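Local coordinates for putative sugar binding protein (PDB 3KEZ), which probably binds sugars at the outer membrane of a gut Bacteroides, as a calcium-containing member of the SusD family of nutrient-binding proteins, at residues L44-D49 / K62-Y67; N76-H81 / I438-P443; Q56-T61 / D283-C288; N66-N71 / T422-A427; A314-Y319 / E391-G396. All coordinates share one frame; numbering follows the deposited sequence.

Interaction 1: L44-D49 / K62-Y67; sequences LVYYGD and KRTGNY
Tyr46, on helix 43-50, reaches across to Thr64, just before helix 65-68, and Tyr67 within it. Its CG sits between the backbone N and the carbonyl carbon (chi1 69°), a setting that swings the ring off the helix toward the other segment. Beyond CB, the whole ring from CG to CZ lies beneath Thr64 CG2, which stands 3.6 Å from the ring centroid, almost straight over it, in a CH-pi contact. Farther out, CE1 turns to the next aromatic and comes 3.8 Å from Tyr67 CD1. At the tip, Tyr46 OH rests 3.3 Å from Tyr67 CE1 and 3.7 Å from Arg63 O. The edge of Tyr46 thus meets the face of Tyr67 in a T-shaped pair, planes at 82° and centroids 5.3 Å apart. Tyr47 adds its own ring, CD1 lying 3.7 Å from Tyr67 CD2, while its hydroxyl bonds to Ile438 O. Threonine suits its place because the methyl can cover the ring while OG1 bonds Asp283. Met272 and Leu275 of helix 272-275 also touch Tyr46. The result is a buried aromatic cluster, built on an edge-to-face tyrosine pair, that joins two short helices within the N-terminal family region of this SusD-type protein.

Interaction 2: N76-H81 / I438-P443; sequences NGPSSH and ILLPIP
The imidazole of His81 carries a methyl on one face: Leu440 CD1 stands 3.5 Å from the ring centroid, 16° off the normal, in a CH-pi contact. Its closest ring atom is CE1, 3.4 Å from Leu440 CD1. At the ring's edge, in its plane, lies CB of Pro78 from the same segment. Leu440 CG is anti to the carbonyl carbon (chi1 -71°), and the extended branch beyond it brings CD1 over the imidazole. The same methyl meets Pro78 CG at 3.8 Å, and so is shared by a flat aromatic and a rigid pyrrolidine. Replacing His81 by alanine removes the ring, which would probably leave Leu440 CD1 without the face it lies on and open a gap beside Pro78.

The prolines continue the apolar surface. Pro443 CB packs on Ser79 CB at 3.8 Å, and Gly77 CA lies 4.3 Å from Pro441 CG; a side chain on Gly77 would collide with that ring. No direct hydrogen bond joins the segments. A water donates instead to Pro78 O (2.8 Å) and Pro441 O (2.9 Å), two acceptors that cannot bond to each other directly.

The loop 438-443 is thereby laid against the start of helix 80-96, with Ile133 and Phe134 of helix 109-134 also touching Leu440, Tyr47 of helix 43-50 beside it, and Pro443 leading directly into helix 444-449 at its N-cap.

Interaction 3: Q56-T61 / D283-C288; sequences QAVSST and DMCITC
Backbone hydrogen bonds pair Gln56 with Cys285 in both directions: Gln56 N gives to Cys285 O at 2.9 Å, and Cys285 N to Gln56 O at 3.0 Å. This is an antiparallel hydrogen-bonded pair; Ala57 and Met284, a selenomethionine, form the adjacent non-hydrogen-bonded one. Past the strand end, Val58 N reaches Asp283 O at 2.9 Å.

Apolar contacts line the face bearing Gln56 and Cys285. Val58 CG2 meets Cys285 SG at 3.6 Å, and the thiol also lies against Gln56 CG. A small, polarisable cysteine fits between these two neighbours.

The polar side-chain contacts centre on Gln56. Its OE1 passes 3.5 Å from Thr287 CG2 and accepts from a water that in turn accepts from Cys288 N. NE2 bonds to Ala57 O, which lies close to the amide plane, and also to Lys423 O, fixing the rotation of the amide. A leucine here would probably leave Lys423 O without this donor and the water between OE1 and Cys288 N without its acceptor.

The two-stranded sheet thus joins strand 55-57 to strand 284-286. Met284 is directed to helix 43-50, Tyr68 of helix 65-68 touches Gln56 and Ala57, Ile286 bonds through its backbone to Ala314 of strand 313-316, and Thr287, at the N-cap of helix 288-295, bonds Asp53 O through OG1 and only weakly caps Phe290 N.

Interaction 4: N66-N71 / T422-A427; sequences NYYRFN and TKHNTA
The hydroxyl of Tyr68 is gripped by two groups of the loop 422-427. His424 ND1 lies 2.8 Å from Tyr68 OH, in a hydrogen bond where either atom could be the donor, and Asn425 N donates to the same oxygen at 2.9 Å with an angle of 158°. Both partners lie at the edge of the phenol, in its plane. The two rings meet rim to rim, their planes only 23° apart, with neither over the face of the other. Tyr68 reaches this loop because its CG is anti to the backbone N (chi1 163°), which carries the ring off the helix. Thr426 packs against the tip, its CG2 3.5 Å from Tyr68 OH, while its OG1 bonds to Tyr428 N.

Nearer the surface, Arg69 CG lies 3.7 Å from Asn425 O, and a water donates to Arg69 O while accepting from Ala427 N. Helix 65-68 ends here in a Schellman motif, with Phe70 at positive phi. Tyrosine suits the site because one oxygen can take a backbone N-H and still hydrogen-bond with an imidazole nitrogen. Two bonds on one hydroxyl, from a backbone N-H and with ND1, probably fix its rotation and tie the loop to the helix.

Interaction 5: A314-Y319 / E391-G396; sequences AYVNKY and ELVAEG
Lys318 NZ is held by three oxygens of segment 391-396. It donates to Val393 O and to Glu395 OE2, each at 2.7 Å, and to Glu391 O at 2.8 Å. The Glu395 bond is a salt bridge using the anti lone pair of OE2; Val393 O receives on a lone pair in the carbonyl plane, whereas the donor stands above the plane of Glu391 O. An extended lysine chain delivers the ammonium to these carbonyls. Beside it, Tyr319 OH donates to Ala394 O at 2.5 Å. Val316 CG1 packs on Ala394 CB at 3.6 Å, where a small residue leaves room for the valine.

A type II turn, Leu392 to Glu395, presents the carbonyls of Val393 and Ala394. Outside it, Arg336 bridges Glu395 OE1, and Asp49 accepts from Ala394 N. The contact joins strand 313-316 to segment 391-396, with the side chain of Tyr319 about 9 Å from the bound calcium ion. Two carbonyls and a carboxylate would together favour a charged lysine, and probably offset the cost of burying it.

In the fold
Interactions 1, 3 and 5 are buried, whereas interactions 2 and 4 are partly buried. Their chemistry follows: interaction 1 is aromatic, interaction 3 is backbone pairing, interaction 5 surrounds a buried charge, interaction 2 is apolar apart from its water, and interaction 4 is polar. Helix 65-68 serves both interactions 1 and 4, sending Tyr67 one way and Tyr68 another. Interaction 3 is joined to interaction 1 through Asp283, to interaction 4 through Lys423 and to interaction 5 through Ala314. Interactions 2, 3 and 4 each join the N-terminal and C-terminal family regions; interactions 2 and 5 do not touch.

Interaction 1: L44-D49 / K62-Y67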
# COMPACT_ATOMS: atom_id res chain seq x y z
N LEU A 44 -3.17 2.94 7.29
CA LEU A 44 -3.23 2.87 5.82
C LEU A 44 -2.65 1.58 5.29
O LEU A 44 -3.04 1.12 4.21
CB LEU A 44 -2.59 4.10 5.14
CG LEU A 44 -3.29 5.43 5.50
CD1 LEU A 44 -2.51 6.57 4.90
CD2 LEU A 44 -4.75 5.48 5.00
N VAL A 45 -1.81 0.92 6.08
CA VAL A 45 -1.26 -0.34 5.68
C VAL A 45 -2.20 -1.47 6.00
O VAL A 45 -2.54 -2.26 5.14
CB VAL A 45 0.15 -0.57 6.24
CG1 VAL A 45 0.76 -1.85 5.64
CG2 VAL A 45 1.04 0.66 5.87
N TYR A 46 -2.63 -1.59 7.26
CA TYR A 46 -3.36 -2.78 7.62
C TYR A 46 -4.76 -2.88 7.03
O TYR A 46 -5.32 -3.97 7.01
CB TYR A 46 -3.38 -3.02 9.13
CG TYR A 46 -4.19 -2.09 10.03
CD1 TYR A 46 -5.56 -2.02 9.96
CD2 TYR A 46 -3.57 -1.37 11.02
CE1 TYR A 46 -6.28 -1.20 10.83
CE2 TYR A 46 -4.28 -0.54 11.88
CZ TYR A 46 -5.64 -0.49 11.80
OH TYR A 46 -6.35 0.30 12.68
N TYR A 47 -5.33 -1.77 6.62
CA TYR A 47 -6.74 -1.74 6.13
C TYR A 47 -7.02 -2.88 5.13
O TYR A 47 -7.92 -3.69 5.33
CB TYR A 47 -7.08 -0.38 5.52
CG TYR A 47 -8.52 -0.22 5.08
CD1 TYR A 47 -9.51 0.03 5.98
CD2 TYR A 47 -8.88 -0.35 3.73
CE1 TYR A 47 -10.84 0.17 5.58
CE2 TYR A 47 -10.20 -0.24 3.32
CZ TYR A 47 -11.16 0.06 4.23
OH TYR A 47 -12.46 0.22 3.80
N GLY A 48 -6.18 -2.99 4.11
CA GLY A 48 -6.44 -3.96 3.06
C GLY A 48 -6.18 -5.41 3.46
O GLY A 48 -6.51 -6.34 2.68
N ASP A 49 -5.55 -5.63 4.62
CA ASP A 49 -5.31 -6.99 5.09
C ASP A 49 -6.47 -7.51 5.96
O ASP A 49 -7.03 -8.59 5.68
CB ASP A 49 -3.99 -7.07 5.88
CG ASP A 49 -2.75 -7.00 4.99
OD1 ASP A 49 -2.50 -7.93 4.19
OD2 ASP A 49 -1.99 -6.03 5.11
N LYS A 62 -9.40 -5.63 19.60
CA LYS A 62 -8.09 -5.18 19.08
C LYS A 62 -8.18 -3.90 18.25
O LYS A 62 -9.24 -3.53 17.76
CB LYS A 62 -7.48 -6.31 18.26
CG LYS A 62 -7.22 -7.59 19.07
CD LYS A 62 -6.30 -7.33 20.26
CE LYS A 62 -5.94 -8.62 20.97
NZ LYS A 62 -4.83 -8.36 21.91
N ARG A 63 -7.08 -3.21 18.05
CA ARG A 63 -7.15 -2.00 17.20
C ARG A 63 -7.77 -2.28 15.83
O ARG A 63 -8.41 -1.40 15.28
CB ARG A 63 -5.79 -1.36 16.98
CG ARG A 63 -5.43 -0.32 18.01
CD ARG A 63 -4.61 -0.86 19.11
NE ARG A 63 -4.24 0.16 20.08
CZ ARG A 63 -4.06 -0.08 21.38
NH1 ARG A 63 -4.13 -1.31 21.87
NH2 ARG A 63 -3.75 0.91 22.18
N THR A 64 -7.54 -3.47 15.27
CA THR A 64 -8.05 -3.87 13.93
C THR A 64 -9.46 -4.46 13.94
O THR A 64 -10.05 -4.73 12.87
CB THR A 64 -7.12 -4.86 13.27
OG1 THR A 64 -6.86 -5.96 14.16
CG2 THR A 64 -5.83 -4.17 12.90
N GLY A 65 -10.01 -4.61 15.15
CA GLY A 65 -11.26 -5.33 15.34
C GLY A 65 -12.40 -4.76 14.52
O GLY A 65 -13.02 -5.49 13.74
N ASN A 66 -12.64 -3.44 14.64
CA ASN A 66 -13.77 -2.80 13.95
C ASN A 66 -13.61 -2.79 12.41
O ASN A 66 -14.61 -2.87 11.67
CB ASN A 66 -13.99 -1.40 14.45
CG ASN A 66 -14.64 -1.35 15.82
OD1 ASN A 66 -15.38 -2.26 16.24
ND2 ASN A 66 -14.35 -0.29 16.53
N TYR A 67 -12.37 -2.75 11.93
CA TYR A 67 -12.11 -2.92 10.47
C TYR A 67 -12.42 -4.35 10.00
O TYR A 67 -13.12 -4.53 9.02
CB TYR A 67 -10.67 -2.57 10.13
CG TYR A 67 -10.33 -1.15 10.50
CD1 TYR A 67 -9.93 -0.82 11.81
CD2 TYR A 67 -10.47 -0.12 9.58
CE1 TYR A 67 -9.61 0.52 12.14
CE2 TYR A 67 -10.17 1.19 9.91
CZ TYR A 67 -9.74 1.50 11.18
OH TYR A 67 -9.47 2.82 11.46

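Interaction 2: N76-H81 / I438-P443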
# COMPACT_ATOMS: atom_id res chain seq x y z
N ASN A 76 -19.56 6.63 14.03
CA ASN A 76 -18.32 6.31 14.75
C ASN A 76 -17.12 5.97 13.89
O ASN A 76 -16.06 5.61 14.40
CB ASN A 76 -18.57 5.20 15.76
CG ASN A 76 -18.83 3.90 15.11
OD1 ASN A 76 -18.52 3.69 13.94
ND2 ASN A 76 -19.41 2.98 15.88
N GLY A 77 -17.27 6.10 12.59
CA GLY A 77 -16.20 5.76 11.69
C GLY A 77 -14.97 6.61 11.91
O GLY A 77 -15.09 7.77 12.33
N PRO A 78 -13.78 6.06 11.60
CA PRO A 78 -12.55 6.81 11.82
C PRO A 78 -12.43 8.03 10.91
O PRO A 78 -12.99 8.03 9.79
CB PRO A 78 -11.46 5.81 11.44
CG PRO A 78 -12.07 4.97 10.44
CD PRO A 78 -13.52 4.81 10.86
N SER A 79 -11.69 9.03 11.36
CA SER A 79 -11.42 10.21 10.53
C SER A 79 -9.98 10.38 10.06
O SER A 79 -9.73 11.22 9.22
CB SER A 79 -11.84 11.50 11.25
OG SER A 79 -11.07 11.68 12.42
N SER A 80 -9.04 9.59 10.59
CA SER A 80 -7.61 9.76 10.35
C SER A 80 -7.20 9.55 8.89
O SER A 80 -6.35 10.25 8.39
CB SER A 80 -6.81 8.77 11.20
OG SER A 80 -7.46 7.47 11.21
N HIS A 81 -7.80 8.56 8.23
CA HIS A 81 -7.46 8.27 6.85
C HIS A 81 -7.73 9.53 6.05
O HIS A 81 -6.88 9.97 5.30
CB HIS A 81 -8.29 7.12 6.28
CG HIS A 81 -8.38 5.91 7.17
ND1 HIS A 81 -9.16 5.86 8.31
CD2 HIS A 81 -7.80 4.69 7.05
CE1 HIS A 81 -9.05 4.67 8.86
NE2 HIS A 81 -8.23 3.94 8.12
N ILE A 438 -17.33 -2.31 2.37
CA ILE A 438 -15.95 -2.35 1.89
C ILE A 438 -15.38 -0.92 1.78
O ILE A 438 -14.16 -0.75 1.65
CB ILE A 438 -15.73 -3.04 0.51
CG1 ILE A 438 -16.67 -2.44 -0.53
CG2 ILE A 438 -15.75 -4.56 0.62
CD1 ILE A 438 -16.13 -2.50 -1.91
N LEU A 439 -16.28 0.08 1.80
CA LEU A 439 -15.92 1.50 1.88
C LEU A 439 -16.08 2.01 3.32
O LEU A 439 -17.10 1.75 3.94
CB LEU A 439 -16.82 2.36 0.98
CG LEU A 439 -16.98 1.84 -0.44
CD1 LEU A 439 -17.85 2.77 -1.27
CD2 LEU A 439 -15.59 1.60 -1.12
N LEU A 440 -15.08 2.74 3.83
CA LEU A 440 -15.31 3.47 5.09
C LEU A 440 -16.39 4.53 4.83
O LEU A 440 -16.49 5.07 3.71
CB LEU A 440 -14.02 4.12 5.67
CG LEU A 440 -12.92 3.24 6.28
CD1 LEU A 440 -11.73 4.06 6.80
CD2 LEU A 440 -13.44 2.36 7.41
N PRO A 441 -17.22 4.80 5.84
CA PRO A 441 -18.13 5.91 5.66
C PRO A 441 -17.37 7.23 5.67
O PRO A 441 -16.24 7.31 6.23
CB PRO A 441 -19.08 5.78 6.85
CG PRO A 441 -18.22 5.12 7.95
CD PRO A 441 -17.19 4.30 7.24
N ILE A 442 -17.95 8.27 5.07
CA ILE A 442 -17.34 9.61 5.12
C ILE A 442 -17.33 10.02 6.59
O ILE A 442 -18.32 9.80 7.28
CB ILE A 442 -18.07 10.63 4.22
CG1 ILE A 442 -18.08 10.19 2.75
CG2 ILE A 442 -17.39 12.00 4.31
CD1 ILE A 442 -16.68 9.97 2.10
N PRO A 443 -16.20 10.56 7.10
CA PRO A 443 -16.21 10.85 8.53
C PRO A 443 -17.20 11.93 8.92
O PRO A 443 -17.36 12.92 8.19
CB PRO A 443 -14.79 11.33 8.83
CG PRO A 443 -13.97 10.99 7.63
CD PRO A 443 -14.83 10.49 6.56
O HOH W 1 -15.37 6.90 8.92

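Interaction 3: Q56-T61 / D283-C288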
# COMPACT_ATOMS: atom_id res chain seq x y z
N GLN A 56 -6.73 -11.39 10.07
CA GLN A 56 -7.89 -11.04 10.87
C GLN A 56 -7.43 -10.33 12.12
O GLN A 56 -6.27 -10.46 12.49
CB GLN A 56 -8.64 -12.31 11.28
CG GLN A 56 -7.79 -13.37 11.98
CD GLN A 56 -8.62 -14.49 12.46
OE1 GLN A 56 -8.77 -15.50 11.78
NE2 GLN A 56 -9.21 -14.33 13.63
N ALA A 57 -8.34 -9.63 12.78
CA ALA A 57 -8.12 -9.20 14.16
C ALA A 57 -8.01 -10.43 15.05
O ALA A 57 -8.74 -11.43 14.86
CB ALA A 57 -9.26 -8.34 14.65
N VAL A 58 -7.11 -10.37 16.01
CA VAL A 58 -6.94 -11.45 16.97
C VAL A 58 -8.15 -11.56 17.88
O VAL A 58 -8.50 -12.64 18.35
CB VAL A 58 -5.65 -11.26 17.77
CG1 VAL A 58 -5.71 -12.02 19.12
CG2 VAL A 58 -4.45 -11.69 16.91
N SER A 59 -8.82 -10.43 18.10
CA SER A 59 -10.05 -10.39 18.85
C SER A 59 -10.85 -9.15 18.46
O SER A 59 -10.33 -8.24 17.81
CB SER A 59 -9.77 -10.37 20.35
OG SER A 59 -9.62 -9.03 20.79
N SER A 60 -12.11 -9.09 18.87
CA SER A 60 -12.98 -7.97 18.53
C SER A 60 -12.57 -6.64 19.14
O SER A 60 -12.89 -5.58 18.59
CB SER A 60 -14.40 -8.27 18.97
OG SER A 60 -14.89 -9.39 18.26
N THR A 61 -11.83 -6.69 20.24
CA THR A 61 -11.42 -5.50 20.98
C THR A 61 -10.02 -4.99 20.59
O THR A 61 -9.52 -4.02 21.16
CB THR A 61 -11.46 -5.81 22.50
OG1 THR A 61 -10.56 -6.89 22.81
CG2 THR A 61 -12.89 -6.20 22.92
N ASP A 283 -2.34 -8.00 17.84
CA ASP A 283 -3.52 -7.30 17.35
C ASP A 283 -4.08 -7.96 16.10
O ASP A 283 -5.29 -8.17 15.99
CB ASP A 283 -3.19 -5.84 17.09
CG ASP A 283 -4.42 -4.97 17.13
OD1 ASP A 283 -5.04 -4.81 16.06
OD2 ASP A 283 -4.77 -4.49 18.24
N MSE A 284 -3.21 -8.29 15.16
CA MSE A 284 -3.66 -8.88 13.90
C MSE A 284 -2.76 -10.07 13.53
O MSE A 284 -1.54 -10.00 13.70
CB MSE A 284 -3.71 -7.82 12.81
CG MSE A 284 -2.38 -7.13 12.55
SE MSE A 284 -2.41 -5.65 11.26
CE MSE A 284 -2.39 -6.61 9.61
N CYS A 285 -3.39 -11.17 13.09
CA CYS A 285 -2.66 -12.41 12.77
C CYS A 285 -3.15 -12.98 11.42
O CYS A 285 -4.12 -12.47 10.83
CB CYS A 285 -2.89 -13.44 13.86
SG CYS A 285 -4.62 -13.90 14.04
N ILE A 286 -2.49 -14.03 10.94
CA ILE A 286 -2.96 -14.69 9.73
C ILE A 286 -4.20 -15.53 10.05
O ILE A 286 -4.37 -15.98 11.17
CB ILE A 286 -1.90 -15.57 9.06
CG1 ILE A 286 -1.56 -16.78 9.90
CG2 ILE A 286 -0.66 -14.75 8.65
CD1 ILE A 286 -0.48 -17.67 9.29
N THR A 287 -5.08 -15.71 9.06
CA THR A 287 -6.20 -16.63 9.20
C THR A 287 -5.70 -18.08 9.04
O THR A 287 -4.63 -18.32 8.47
CB THR A 287 -7.28 -16.34 8.17
OG1 THR A 287 -6.66 -16.34 6.88
CG2 THR A 287 -7.97 -14.94 8.44
N CYS A 288 -6.47 -19.04 9.54
CA CYS A 288 -6.11 -20.45 9.33
C CYS A 288 -6.04 -20.84 7.86
O CYS A 288 -5.15 -21.59 7.44
CB CYS A 288 -7.11 -21.35 10.03
SG CYS A 288 -6.99 -21.22 11.85
O HOH W 2 -8.91 -18.12 10.88

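Interaction 4: N66-N71 / T422-A427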
# COMPACT_ATOMS: atom_id res chain seq x y z
N ASN A 66 -12.64 -3.44 14.64
CA ASN A 66 -13.77 -2.80 13.95
C ASN A 66 -13.61 -2.79 12.41
O ASN A 66 -14.61 -2.87 11.67
CB ASN A 66 -13.99 -1.40 14.45
CG ASN A 66 -14.64 -1.35 15.82
OD1 ASN A 66 -15.38 -2.26 16.24
ND2 ASN A 66 -14.35 -0.29 16.53
N TYR A 67 -12.37 -2.75 11.93
CA TYR A 67 -12.11 -2.92 10.47
C TYR A 67 -12.42 -4.35 10.00
O TYR A 67 -13.12 -4.53 9.02
CB TYR A 67 -10.67 -2.57 10.13
CG TYR A 67 -10.33 -1.15 10.50
CD1 TYR A 67 -9.93 -0.82 11.81
CD2 TYR A 67 -10.47 -0.12 9.58
CE1 TYR A 67 -9.61 0.52 12.14
CE2 TYR A 67 -10.17 1.19 9.91
CZ TYR A 67 -9.74 1.50 11.18
OH TYR A 67 -9.47 2.82 11.46
N TYR A 68 -11.85 -5.35 10.70
CA TYR A 68 -12.09 -6.79 10.40
C TYR A 68 -13.59 -7.15 10.45
O TYR A 68 -14.10 -7.90 9.59
CB TYR A 68 -11.28 -7.68 11.38
CG TYR A 68 -11.72 -9.11 11.46
CD1 TYR A 68 -11.55 -9.96 10.40
CD2 TYR A 68 -12.31 -9.62 12.62
CE1 TYR A 68 -11.98 -11.29 10.45
CE2 TYR A 68 -12.74 -10.94 12.69
CZ TYR A 68 -12.59 -11.76 11.61
OH TYR A 68 -13.00 -13.09 11.65
N ARG A 69 -14.29 -6.63 11.45
CA ARG A 69 -15.69 -6.94 11.65
C ARG A 69 -16.65 -6.08 10.82
O ARG A 69 -17.88 -6.29 10.88
CB ARG A 69 -16.07 -6.82 13.15
CG ARG A 69 -15.45 -7.88 14.02
CD ARG A 69 -15.81 -7.77 15.49
NE ARG A 69 -17.25 -7.69 15.70
CZ ARG A 69 -17.89 -6.77 16.43
NH1 ARG A 69 -17.24 -5.82 17.08
NH2 ARG A 69 -19.22 -6.83 16.52
N PHE A 70 -16.10 -5.14 10.06
CA PHE A 70 -16.88 -4.12 9.38
C PHE A 70 -17.92 -3.52 10.31
O PHE A 70 -19.11 -3.50 10.00
CB PHE A 70 -17.55 -4.71 8.14
CG PHE A 70 -16.58 -5.23 7.16
CD1 PHE A 70 -15.95 -4.36 6.27
CD2 PHE A 70 -16.26 -6.58 7.14
CE1 PHE A 70 -15.05 -4.85 5.36
CE2 PHE A 70 -15.34 -7.06 6.24
CZ PHE A 70 -14.75 -6.20 5.34
N ASN A 71 -17.46 -3.04 11.45
CA ASN A 71 -18.33 -2.62 12.53
C ASN A 71 -18.51 -1.11 12.60
O ASN A 71 -19.08 -0.62 13.57
CB ASN A 71 -17.74 -3.10 13.87
CG ASN A 71 -18.75 -3.13 14.98
OD1 ASN A 71 -19.87 -3.56 14.77
ND2 ASN A 71 -18.35 -2.68 16.18
N THR A 422 -6.78 -19.25 16.67
CA THR A 422 -7.16 -18.41 15.55
C THR A 422 -8.48 -18.89 14.97
O THR A 422 -8.57 -20.00 14.46
CB THR A 422 -6.09 -18.48 14.43
OG1 THR A 422 -4.80 -18.14 14.95
CG2 THR A 422 -6.46 -17.57 13.23
N LYS A 423 -9.50 -18.06 14.99
CA LYS A 423 -10.79 -18.45 14.43
C LYS A 423 -11.52 -17.18 14.02
O LYS A 423 -11.37 -16.13 14.66
CB LYS A 423 -11.61 -19.28 15.43
CG LYS A 423 -12.07 -18.55 16.67
CD LYS A 423 -12.98 -19.47 17.58
CE LYS A 423 -14.22 -20.04 16.83
NZ LYS A 423 -15.28 -20.70 17.67
N HIS A 424 -12.33 -17.27 12.97
CA HIS A 424 -13.12 -16.11 12.56
C HIS A 424 -14.16 -15.72 13.63
O HIS A 424 -14.65 -16.56 14.39
CB HIS A 424 -13.74 -16.31 11.18
CG HIS A 424 -12.75 -16.17 10.07
ND1 HIS A 424 -12.24 -14.95 9.67
CD2 HIS A 424 -12.15 -17.11 9.30
CE1 HIS A 424 -11.37 -15.15 8.70
NE2 HIS A 424 -11.31 -16.45 8.44
N ASN A 425 -14.46 -14.43 13.72
CA ASN A 425 -15.50 -13.96 14.63
C ASN A 425 -16.08 -12.69 14.03
O ASN A 425 -15.73 -11.58 14.41
CB ASN A 425 -14.91 -13.69 16.03
CG ASN A 425 -15.96 -13.30 17.02
OD1 ASN A 425 -17.17 -13.41 16.77
ND2 ASN A 425 -15.51 -12.87 18.19
N THR A 426 -16.94 -12.88 13.04
CA THR A 426 -17.49 -11.80 12.27
C THR A 426 -18.84 -12.23 11.66
O THR A 426 -19.05 -13.40 11.35
CB THR A 426 -16.50 -11.41 11.18
OG1 THR A 426 -17.03 -10.33 10.40
CG2 THR A 426 -16.22 -12.59 10.29
N ALA A 427 -19.73 -11.25 11.48
CA ALA A 427 -21.00 -11.43 10.77
C ALA A 427 -20.77 -11.52 9.27
O ALA A 427 -21.65 -11.95 8.54
CB ALA A 427 -21.90 -10.27 11.05
O HOH W 3 -18.70 -8.49 11.95

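Interaction 5: A314-Y319 / E391-G396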
# COMPACT_ATOMS: atom_id res chain seq x y z
N ALA A 314 -0.28 -17.07 14.56
CA ALA A 314 0.89 -16.80 13.77
C ALA A 314 0.83 -15.36 13.30
O ALA A 314 -0.11 -14.94 12.61
CB ALA A 314 0.97 -17.74 12.59
N TYR A 315 1.85 -14.59 13.67
CA TYR A 315 1.99 -13.21 13.27
C TYR A 315 2.91 -13.10 12.05
O TYR A 315 3.78 -13.94 11.85
CB TYR A 315 2.54 -12.38 14.44
CG TYR A 315 1.55 -12.34 15.57
CD1 TYR A 315 0.60 -11.35 15.60
CD2 TYR A 315 1.49 -13.36 16.52
CE1 TYR A 315 -0.37 -11.34 16.56
CE2 TYR A 315 0.52 -13.35 17.51
CZ TYR A 315 -0.40 -12.31 17.53
OH TYR A 315 -1.36 -12.23 18.47
N VAL A 316 2.70 -12.07 11.24
CA VAL A 316 3.56 -11.84 10.09
C VAL A 316 4.72 -10.95 10.54
O VAL A 316 4.55 -9.78 10.82
CB VAL A 316 2.81 -11.21 8.93
CG1 VAL A 316 3.75 -10.93 7.74
CG2 VAL A 316 1.64 -12.13 8.52
N ASN A 317 5.90 -11.54 10.61
CA ASN A 317 7.08 -10.90 11.19
C ASN A 317 7.88 -10.15 10.12
O ASN A 317 9.11 -10.33 9.99
CB ASN A 317 7.96 -11.98 11.85
CG ASN A 317 8.96 -11.40 12.83
OD1 ASN A 317 8.64 -10.45 13.53
ND2 ASN A 317 10.18 -11.96 12.88
N LYS A 318 7.20 -9.28 9.38
CA LYS A 318 7.86 -8.47 8.35
C LYS A 318 8.38 -7.14 8.87
O LYS A 318 9.23 -6.51 8.25
CB LYS A 318 6.91 -8.20 7.17
CG LYS A 318 6.55 -9.45 6.41
CD LYS A 318 5.57 -9.20 5.26
CE LYS A 318 5.57 -10.35 4.26
NZ LYS A 318 4.64 -10.12 3.08
N TYR A 319 7.80 -6.70 9.97
CA TYR A 319 8.19 -5.44 10.58
C TYR A 319 9.25 -5.72 11.63
O TYR A 319 8.99 -5.76 12.83
CB TYR A 319 6.94 -4.78 11.14
CG TYR A 319 5.98 -4.52 10.00
CD1 TYR A 319 6.16 -3.43 9.14
CD2 TYR A 319 4.95 -5.42 9.71
CE1 TYR A 319 5.32 -3.23 8.04
CE2 TYR A 319 4.11 -5.23 8.60
CZ TYR A 319 4.28 -4.14 7.79
OH TYR A 319 3.41 -3.96 6.73
N GLU A 391 3.02 -13.41 -1.23
CA GLU A 391 4.10 -12.42 -1.19
C GLU A 391 3.80 -11.16 -0.38
O GLU A 391 4.67 -10.65 0.31
CB GLU A 391 4.51 -12.04 -2.62
CG GLU A 391 5.74 -11.18 -2.63
CD GLU A 391 6.93 -11.89 -2.02
OE1 GLU A 391 7.19 -13.06 -2.41
OE2 GLU A 391 7.62 -11.28 -1.17
N LEU A 392 2.56 -10.65 -0.44
CA LEU A 392 2.25 -9.33 0.07
C LEU A 392 1.39 -9.32 1.35
O LEU A 392 0.89 -8.29 1.75
CB LEU A 392 1.60 -8.50 -1.03
CG LEU A 392 2.47 -8.24 -2.29
CD1 LEU A 392 1.74 -7.26 -3.24
CD2 LEU A 392 3.83 -7.65 -1.92
N VAL A 393 1.22 -10.47 1.98
CA VAL A 393 0.54 -10.58 3.26
C VAL A 393 1.12 -9.56 4.29
O VAL A 393 2.37 -9.42 4.43
CB VAL A 393 0.51 -12.03 3.77
CG1 VAL A 393 1.92 -12.56 4.05
CG2 VAL A 393 -0.42 -12.15 4.96
N ALA A 394 0.20 -8.81 4.91
CA ALA A 394 0.50 -7.77 5.96
C ALA A 394 1.09 -6.46 5.41
O ALA A 394 1.54 -5.60 6.18
CB ALA A 394 1.38 -8.35 7.11
N GLU A 395 1.04 -6.31 4.07
CA GLU A 395 1.52 -5.10 3.39
C GLU A 395 0.36 -4.33 2.73
O GLU A 395 0.59 -3.37 2.03
CB GLU A 395 2.62 -5.40 2.35
CG GLU A 395 3.90 -6.03 2.94
CD GLU A 395 4.84 -6.56 1.88
OE1 GLU A 395 5.47 -5.75 1.16
OE2 GLU A 395 5.00 -7.79 1.81
N GLY A 396 -0.88 -4.73 3.01
CA GLY A 396 -2.04 -3.88 2.73
C GLY A 396 -2.73 -4.02 1.39
O GLY A 396 -3.48 -3.09 0.98